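Local coordinates for nisin immunity protein (Lactococcus lactis subsp. lactis, PDB 5XHB), which takes part in the immunity of its lantibiotic-producing host against exogenously supplied nisin, as a lipoprotein of the cell membrane, at residues Y47-V52 with S67-L72. Sequence-based numbering, arbitrary orientation.
Sequences YKLLIV and SVTLVL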
# COMPACT_ATOMS: atom_id res chain seq x y z
N TYR A 47 14.40 -0.29 21.30
CA TYR A 47 13.63 0.94 21.41
C TYR A 47 14.11 1.91 20.35
O TYR A 47 15.29 2.26 20.32
CB TYR A 47 13.77 1.54 22.82
CG TYR A 47 12.93 2.77 23.07
CD1 TYR A 47 13.36 4.02 22.67
CD2 TYR A 47 11.71 2.67 23.73
CE1 TYR A 47 12.59 5.15 22.90
CE2 TYR A 47 10.93 3.79 23.97
CZ TYR A 47 11.38 5.03 23.55
OH TYR A 47 10.62 6.15 23.78
N LYS A 48 13.21 2.36 19.49
CA LYS A 48 13.57 3.30 18.45
C LYS A 48 12.50 4.37 18.30
O LYS A 48 11.32 4.07 18.22
CB LYS A 48 13.78 2.55 17.12
CG LYS A 48 14.07 3.46 15.92
CD LYS A 48 15.42 4.15 16.05
CE LYS A 48 15.93 4.62 14.68
NZ LYS A 48 17.04 5.61 14.79
N LEU A 49 12.92 5.63 18.29
CA LEU A 49 11.98 6.71 18.08
C LEU A 49 12.16 7.29 16.69
O LEU A 49 13.27 7.64 16.29
CB LEU A 49 12.14 7.80 19.15
CG LEU A 49 11.11 8.93 19.05
CD1 LEU A 49 10.61 9.33 20.43
CD2 LEU A 49 11.72 10.13 18.36
N LEU A 50 11.06 7.39 15.95
CA LEU A 50 11.08 8.00 14.64
C LEU A 50 10.10 9.15 14.60
O LEU A 50 9.03 9.08 15.20
CB LEU A 50 10.73 6.98 13.55
CG LEU A 50 11.68 5.79 13.37
CD1 LEU A 50 11.20 4.89 12.24
CD2 LEU A 50 13.09 6.27 13.09
N ILE A 51 10.46 10.20 13.87
CA ILE A 51 9.58 11.33 13.65
C ILE A 51 9.25 11.42 12.17
O ILE A 51 10.16 11.55 11.35
CB ILE A 51 10.22 12.65 14.12
CG1 ILE A 51 10.59 12.56 15.60
CG2 ILE A 51 9.29 13.82 13.85
CD1 ILE A 51 11.28 13.82 16.15
N VAL A 52 7.98 11.33 11.82
CA VAL A 52 7.61 11.19 10.42
C VAL A 52 6.65 12.28 9.94
O VAL A 52 5.57 12.46 10.49
CB VAL A 52 6.95 9.83 10.13
CG1 VAL A 52 6.96 9.56 8.63
CG2 VAL A 52 7.67 8.72 10.87
N SER A 67 3.64 16.32 11.57
CA SER A 67 4.46 15.16 11.89
C SER A 67 3.78 14.25 12.91
O SER A 67 2.92 14.68 13.68
CB SER A 67 5.83 15.59 12.41
OG SER A 67 5.75 16.00 13.76
N VAL A 68 4.18 12.98 12.90
CA VAL A 68 3.75 12.05 13.93
C VAL A 68 5.00 11.38 14.50
O VAL A 68 5.94 11.09 13.76
CB VAL A 68 2.74 11.01 13.39
CG1 VAL A 68 3.35 10.21 12.26
CG2 VAL A 68 2.29 10.07 14.50
N THR A 69 5.01 11.18 15.81
CA THR A 69 6.13 10.55 16.49
C THR A 69 5.81 9.09 16.77
O THR A 69 4.77 8.77 17.34
CB THR A 69 6.47 11.26 17.81
OG1 THR A 69 6.71 12.65 17.56
CG2 THR A 69 7.70 10.64 18.46
N LEU A 70 6.70 8.21 16.33
CA LEU A 70 6.50 6.78 16.53
C LEU A 70 7.54 6.22 17.48
O LEU A 70 8.75 6.40 17.28
CB LEU A 70 6.56 6.02 15.21
CG LEU A 70 5.58 6.42 14.12
CD1 LEU A 70 5.87 5.56 12.90
CD2 LEU A 70 4.14 6.27 14.58
N VAL A 71 7.08 5.54 18.51
CA VAL A 71 8.00 4.78 19.34
C VAL A 71 7.88 3.29 19.00
O VAL A 71 6.84 2.67 19.24
CB VAL A 71 7.72 5.01 20.84
CG1 VAL A 71 8.50 4.02 21.68
CG2 VAL A 71 8.09 6.44 21.20
N LEU A 72 8.95 2.75 18.41
CA LEU A 72 9.03 1.34 18.04
C LEU A 72 9.70 0.58 19.17
O LEU A 72 10.83 0.88 19.54
CB LEU A 72 9.82 1.15 16.74
CG LEU A 72 9.59 2.20 15.66
CD1 LEU A 72 10.49 1.92 14.45
CD2 LEU A 72 8.16 2.19 15.25
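Leu70 O accepts a hydrogen bond from Leu50 N (N to O 2.8 Å) and also receives a CA-H...O contact from Leu49 CA at 3.3 Å. Leu70 N returns a nearly straight bond (173°) to Leu50 O, and the same paired bonding joins Lys48 with Leu72 and Val52 with Val68. These three hydrogen-bonded pairs alternate with the non-hydrogen-bonded pairs Leu49-Val71 and Ile51-Thr69, the regular ladder of neighbouring antiparallel strands, here 39-53 and 67-78 in the N-terminal of the chain's two antiparallel sheets. On one face of the sheet, Tyr47 has its ring swung anti to the backbone N (chi1 -176°), bringing CE2 obliquely within 3.3 Å of Val71 CG1, while the phenol OH reaches Val71 CG2. Leu49 CD1 touches both Val71 CG2, at 3.9 Å, and Thr69 CG2, at 3.8 Å. The other face is more deeply buried: Leu50 CD1 meets Leu72 CD1 at 3.8 Å, and Val52 CG2 touches Leu70 CD1 more loosely at 4.2 Å. Leu108 packs against Val52 and Val68 there, and Phe111 against Leu70. Along the far edge of segment 67-72, away from 47-52, the side-chain amide of Asn88 bonds to both Val71 N and Thr69 O.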